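Local coordinates for protein aclacinomycin-N/aclacinomycin-A oxidase (Streptomyces galilaeus, PDB 2IPI) that oxidises the terminal sugar of aclacinomycin antibiotics in the last two steps of their biosynthesis, using oxygen and a bicovalently bound FAD, at residues 184-187 and 191-194; 253-258 and 326-331; 230-233 and 239-242. All blocks are in the same frame, centred on the assembly; numbering follows the deposited sequence.

How the contacts relate
Contact 1 closes a beta hairpin in the FAD-binding region. Contact 2 joins a helix end to a strand of the seven-stranded sheet, on the other side of the chain's centre; the centres of contacts 1 and 2 are about 55 Å apart. Contact 3 pairs two parts of the loop that runs from strand 221-227 to strand 248-256, so along the chain it lies between the other two. Their chemistry differs. Contact 1 is partly buried and has backbone hydrogen bonds, valine packing and a salt bridge at the turn. Contact 2 is buried and built on one indole. Contact 3, also partly buried, is a small methyl contact with exposed residues at its margin. None of the three shares a strand or helix with another.

Contact 1 of 3, residues 184-187 and 191-194; sequences VVDA and ARKV
V184 and R192 form an antiparallel hydrogen-bonded pair, and V185 and A191 beside them form a non-hydrogen-bonded pair. R192 N donates to V184 O at 2.8 Å, and V184 N donates to R192 O at 3.1 Å. A CA-H of A191 also points at V184 O, with A191 CA 3.3 Å away, so this oxygen has two partners.

On the face that carries V184 and R192, the methyl CG2 of V184 lies 3.5 Å from CG1 of V194, a tight pair. The two side chains cross at about a right angle. V184 chi1 is -64°, which sets CG2 between its backbone N and carbonyl carbon and turns it to V194. On the face of V185 and A191 the packing is looser, with V185 CG2 4.3 Å from A191 CB.

D186 lies just past the strand and leans to the R192 side chain. The R192 chain bends at chi2 and chi3 and brings one face of its guanidinium to D186 OD2. That oxygen is 3.1 Å from R192 NE. This is a salt bridge through charge alone, since no N-H points at the oxygen. The carboxylate and guanidinium planes are 32° apart. The same OD2 has its stronger partner in R190, which makes a second salt bridge in the turn.

The hairpin of strands 177-185 and 191-197 forms one end of an antiparallel sheet in the FAD-binding PCMH-type region, and 191-197 is its outermost strand. Helix 65-78 packs on it: V185 touches V72 and M76, and N73 OD1 accepts from A191 N.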
# COMPACT_ATOMS: atom_id res chain seq x y z
N VAL A 184 -19.68 8.34 9.68
CA VAL A 184 -19.12 9.59 10.17
C VAL A 184 -19.84 10.08 11.43
O VAL A 184 -20.89 9.54 11.79
CB VAL A 184 -19.21 10.64 9.07
CG1 VAL A 184 -18.34 10.24 7.87
CG2 VAL A 184 -20.64 10.85 8.60
N VAL A 185 -19.27 11.06 12.13
CA VAL A 185 -19.87 11.57 13.36
C VAL A 185 -20.07 13.08 13.23
O VAL A 185 -19.18 13.79 12.76
CB VAL A 185 -19.06 11.24 14.62
CG1 VAL A 185 -19.62 11.99 15.84
CG2 VAL A 185 -19.02 9.74 14.88
N ASP A 186 -21.26 13.50 13.62
CA ASP A 186 -21.83 14.81 13.66
C ASP A 186 -21.08 15.80 14.55
O ASP A 186 -20.46 15.34 15.49
CB ASP A 186 -23.26 14.74 14.25
CG ASP A 186 -24.25 15.07 13.15
OD1 ASP A 186 -23.79 15.69 12.16
OD2 ASP A 186 -25.43 14.71 13.29
N ALA A 187 -21.19 17.08 14.24
CA ALA A 187 -20.78 18.14 15.15
C ALA A 187 -21.54 18.01 16.47
O ALA A 187 -20.99 18.31 17.53
CB ALA A 187 -20.98 19.51 14.54
N ALA A 191 -23.37 9.57 15.37
CA ALA A 191 -22.92 8.70 14.27
C ALA A 191 -23.99 8.66 13.18
O ALA A 191 -25.18 8.63 13.48
CB ALA A 191 -22.61 7.31 14.77
N ARG A 192 -23.56 8.65 11.92
CA ARG A 192 -24.48 8.62 10.79
C ARG A 192 -23.90 7.87 9.59
O ARG A 192 -22.71 7.90 9.31
CB ARG A 192 -24.86 10.04 10.33
CG ARG A 192 -24.04 11.17 10.91
CD ARG A 192 -24.87 12.33 11.43
NE ARG A 192 -26.14 11.95 12.05
CZ ARG A 192 -27.30 12.56 11.83
NH1 ARG A 192 -27.37 13.59 10.98
NH2 ARG A 192 -28.41 12.15 12.44
N LYS A 193 -24.77 7.19 8.83
CA LYS A 193 -24.23 6.57 7.61
C LYS A 193 -24.49 7.44 6.39
O LYS A 193 -25.61 7.97 6.19
CB LYS A 193 -24.84 5.17 7.50
CG LYS A 193 -24.26 4.37 6.35
CD LYS A 193 -25.30 3.33 5.89
CE LYS A 193 -26.61 3.55 6.64
NZ LYS A 193 -27.43 4.66 6.07
N VAL A 194 -23.45 7.63 5.58
CA VAL A 194 -23.45 8.54 4.45
C VAL A 194 -22.88 7.86 3.20
O VAL A 194 -22.03 6.97 3.30
CB VAL A 194 -22.62 9.82 4.66
CG1 VAL A 194 -22.92 10.46 6.00
CG2 VAL A 194 -21.13 9.51 4.54

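Contact 2 of 3, residues 253-258 and 326-331; sequences VTWDWS and AVNEGT
This is a buried, mainly apolar contact between a strand and the end of a helix. The indole of W255, on strand 248-256, meets V327 and N328 where helix 316-327 finishes. The backbones stay well apart, with W255 CA 10.1 Å from N328 CA, so the large ring spans most of the distance.

The benzo end of the indole meets V327, and the edge from CZ2 to NE1 meets N328. W255 CH2 lies 3.7 Å from V327 CG1. V327 chi1 is 152°, which carries CG1 roughly opposite its backbone N and into reach of the ring. The OD1 of N328 lies near the ring plane, 4.0 Å from W255 CZ2, and the amide stands steeply to the indole, with planes 72° apart. N328 CG is 4.0 Å from W255 NE1. This nitrogen is buried by the contact and has no partner anywhere in the model. One face of the indole carries V253 CG1, 3.4 Å above the plane and offset toward the rim.

N328 is the first residue to leave helical geometry. It also starts a type I beta turn to T331, with T331 N bonded to N328 O at 3.2 Å. The turn thus follows directly on the helix end.

Around this contact, V333 and P335 of the next loop touch W255, and the ring of F293 meets its indole. L305 of strand 302-310 packs on it too. A264 and I268 of helix 262-278 touch T331, and N271 ND2 of that helix hydrogen-bonds V327 O.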
# COMPACT_ATOMS: atom_id res chain seq x y z
N VAL A 253 15.12 -13.63 -11.82
CA VAL A 253 16.53 -13.42 -12.09
C VAL A 253 17.28 -13.24 -10.78
O VAL A 253 16.94 -12.36 -9.99
CB VAL A 253 16.71 -12.17 -12.97
CG1 VAL A 253 18.14 -12.04 -13.49
CG2 VAL A 253 15.74 -12.20 -14.14
N THR A 254 18.29 -14.06 -10.50
CA THR A 254 19.00 -13.97 -9.23
C THR A 254 20.51 -13.86 -9.41
O THR A 254 21.10 -14.53 -10.26
CB THR A 254 18.72 -15.20 -8.34
OG1 THR A 254 17.67 -14.90 -7.40
CG2 THR A 254 19.96 -15.54 -7.53
N TRP A 255 21.13 -13.00 -8.61
CA TRP A 255 22.57 -12.76 -8.65
C TRP A 255 23.19 -13.07 -7.29
O TRP A 255 22.81 -12.43 -6.29
CB TRP A 255 22.88 -11.33 -9.04
CG TRP A 255 22.58 -10.86 -10.42
CD1 TRP A 255 23.40 -10.90 -11.51
CD2 TRP A 255 21.36 -10.24 -10.88
NE1 TRP A 255 22.78 -10.37 -12.61
CE2 TRP A 255 21.52 -9.95 -12.24
CE3 TRP A 255 20.15 -9.92 -10.26
CZ2 TRP A 255 20.52 -9.36 -13.01
CZ3 TRP A 255 19.17 -9.32 -11.03
CH2 TRP A 255 19.34 -9.04 -12.39
N ASP A 256 24.12 -14.02 -7.22
CA ASP A 256 24.65 -14.45 -5.93
C ASP A 256 25.52 -13.37 -5.30
O ASP A 256 26.18 -12.63 -6.02
CB ASP A 256 25.44 -15.77 -6.03
CG ASP A 256 24.61 -16.98 -6.40
OD1 ASP A 256 24.14 -17.00 -7.56
OD2 ASP A 256 24.41 -17.92 -5.59
N TRP A 257 25.53 -13.22 -3.98
CA TRP A 257 26.27 -12.14 -3.34
C TRP A 257 27.77 -12.35 -3.48
O TRP A 257 28.54 -11.40 -3.53
CB TRP A 257 25.90 -12.00 -1.84
CG TRP A 257 24.92 -10.87 -1.66
CD1 TRP A 257 23.57 -10.97 -1.51
CD2 TRP A 257 25.22 -9.47 -1.62
NE1 TRP A 257 23.01 -9.73 -1.37
CE2 TRP A 257 24.00 -8.78 -1.44
CE3 TRP A 257 26.40 -8.72 -1.71
CZ2 TRP A 257 23.92 -7.40 -1.36
CZ3 TRP A 257 26.31 -7.34 -1.63
CH2 TRP A 257 25.09 -6.68 -1.45
N SER A 258 28.21 -13.61 -3.52
CA SER A 258 29.66 -13.84 -3.53
C SER A 258 30.27 -13.36 -4.83
O SER A 258 31.44 -12.97 -4.88
CB SER A 258 29.95 -15.32 -3.29
OG SER A 258 29.48 -16.12 -4.36
N ALA A 326 18.94 -5.35 -20.43
CA ALA A 326 19.31 -3.94 -20.17
C ALA A 326 19.80 -3.79 -18.74
O ALA A 326 20.71 -3.03 -18.43
CB ALA A 326 18.14 -3.01 -20.45
N VAL A 327 19.20 -4.54 -17.82
CA VAL A 327 19.54 -4.46 -16.41
C VAL A 327 20.98 -4.83 -16.11
O VAL A 327 21.66 -4.21 -15.29
CB VAL A 327 18.59 -5.39 -15.63
CG1 VAL A 327 19.17 -5.93 -14.35
CG2 VAL A 327 17.31 -4.61 -15.36
N ASN A 328 21.52 -5.87 -16.74
CA ASN A 328 22.90 -6.18 -16.31
C ASN A 328 23.85 -6.05 -17.49
O ASN A 328 24.85 -6.76 -17.58
CB ASN A 328 23.02 -7.50 -15.58
CG ASN A 328 22.93 -8.81 -16.33
OD1 ASN A 328 21.84 -9.16 -16.79
ND2 ASN A 328 24.04 -9.52 -16.46
N GLU A 329 23.55 -5.12 -18.40
CA GLU A 329 24.42 -4.94 -19.55
C GLU A 329 25.87 -4.69 -19.16
O GLU A 329 26.77 -5.43 -19.58
CB GLU A 329 23.98 -3.77 -20.45
CG GLU A 329 24.35 -4.04 -21.90
CD GLU A 329 25.63 -3.41 -22.37
OE1 GLU A 329 26.19 -3.87 -23.38
OE2 GLU A 329 26.10 -2.43 -21.73
N GLY A 330 26.17 -3.68 -18.34
CA GLY A 330 27.58 -3.43 -18.06
C GLY A 330 28.11 -4.22 -16.88
O GLY A 330 29.11 -3.84 -16.27
N THR A 331 27.46 -5.32 -16.55
CA THR A 331 27.75 -6.08 -15.33
C THR A 331 28.88 -7.06 -15.54
O THR A 331 29.28 -7.40 -16.65
CB THR A 331 26.46 -6.79 -14.89
OG1 THR A 331 25.46 -5.75 -14.72
CG2 THR A 331 26.57 -7.48 -13.54

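Contact 3 of 3, residues 230-233 and 239-242; sequences PGAT and QLLP
A232 and L240 touch through two methyl groups. A232 CB lies 3.6 Å from L240 CD2, and the methyl of A232 points toward 239-242. L240 leaves its backbone to one side, but its end turns back to A232. With chi1 at -72°, its CG is anti to the carbonyl carbon. Its chi2 of -169° sets CD1 opposite CA and leaves CD2 as the branch toward A232. CD2 of L240 also lies 3.8 Å from T233 O. The backbones come as close as 5.2 Å between A232 CA and L240 CA. A232 and L240 are buried, whereas T233 and Q239 at the margin are exposed. Q239 O only grazes the methyl, 4.5 Å from A232 CB.

The next shell concerns the backbone. G231 is the centre of an inverse gamma turn, closed by a weak bond from A232 N to P230 O, 3.0 Å long. A232 follows directly on G231. L240 is tied by backbone hydrogen bonding to T229, just before the first segment. A232 O accepts from NH1 of R119.

Both segments lie in the loop that leaves strand 221-227 and later enters strand 248-256. F121 of strand 120-123, the neighbour of 221-227 in the sheet, touches both L240 and L241. P242 packs on R169 and D170 of helix 167-170.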
# COMPACT_ATOMS: atom_id res chain seq x y z
N PRO A 230 -13.92 5.03 -14.54
CA PRO A 230 -14.54 6.28 -15.02
C PRO A 230 -14.75 6.24 -16.53
O PRO A 230 -15.77 6.70 -17.05
CB PRO A 230 -13.55 7.35 -14.60
CG PRO A 230 -12.93 6.76 -13.35
CD PRO A 230 -12.75 5.30 -13.68
N GLY A 231 -13.80 5.66 -17.28
CA GLY A 231 -14.14 5.44 -18.69
C GLY A 231 -14.91 4.13 -18.82
O GLY A 231 -14.30 3.16 -19.29
N ALA A 232 -16.19 4.06 -18.43
CA ALA A 232 -16.94 2.81 -18.62
C ALA A 232 -18.36 2.95 -19.16
O ALA A 232 -19.27 3.38 -18.45
CB ALA A 232 -16.94 2.10 -17.26
N THR A 233 -18.63 2.57 -20.41
CA THR A 233 -19.95 2.62 -21.03
C THR A 233 -20.77 1.34 -20.91
O THR A 233 -20.26 0.22 -20.94
CB THR A 233 -19.79 2.94 -22.54
OG1 THR A 233 -19.41 4.32 -22.68
CG2 THR A 233 -21.09 2.78 -23.31
N GLN A 239 -17.33 -5.33 -18.76
CA GLN A 239 -16.64 -4.26 -19.48
C GLN A 239 -16.63 -2.99 -18.64
O GLN A 239 -16.35 -1.92 -19.19
CB GLN A 239 -17.29 -3.95 -20.82
CG GLN A 239 -17.23 -5.05 -21.87
CD GLN A 239 -17.51 -4.47 -23.24
OE1 GLN A 239 -16.68 -3.82 -23.88
NE2 GLN A 239 -18.75 -4.70 -23.70
N LEU A 240 -16.92 -3.13 -17.35
CA LEU A 240 -17.01 -1.95 -16.47
C LEU A 240 -15.78 -1.81 -15.61
O LEU A 240 -15.62 -0.81 -14.89
CB LEU A 240 -18.29 -1.99 -15.62
CG LEU A 240 -19.59 -1.71 -16.39
CD1 LEU A 240 -20.77 -1.49 -15.46
CD2 LEU A 240 -19.41 -0.53 -17.34
N LEU A 241 -14.87 -2.78 -15.63
CA LEU A 241 -13.57 -2.63 -14.96
C LEU A 241 -12.54 -3.39 -15.82
O LEU A 241 -12.97 -4.22 -16.64
CB LEU A 241 -13.55 -3.13 -13.53
CG LEU A 241 -14.41 -2.59 -12.41
CD1 LEU A 241 -14.57 -3.60 -11.29
CD2 LEU A 241 -13.71 -1.34 -11.89
N PRO A 242 -11.25 -3.18 -15.65
CA PRO A 242 -10.26 -3.86 -16.50
C PRO A 242 -10.37 -5.38 -16.40
O PRO A 242 -10.65 -5.97 -15.36
CB PRO A 242 -8.92 -3.38 -15.92
CG PRO A 242 -9.28 -2.01 -15.40
CD PRO A 242 -10.58 -2.29 -14.66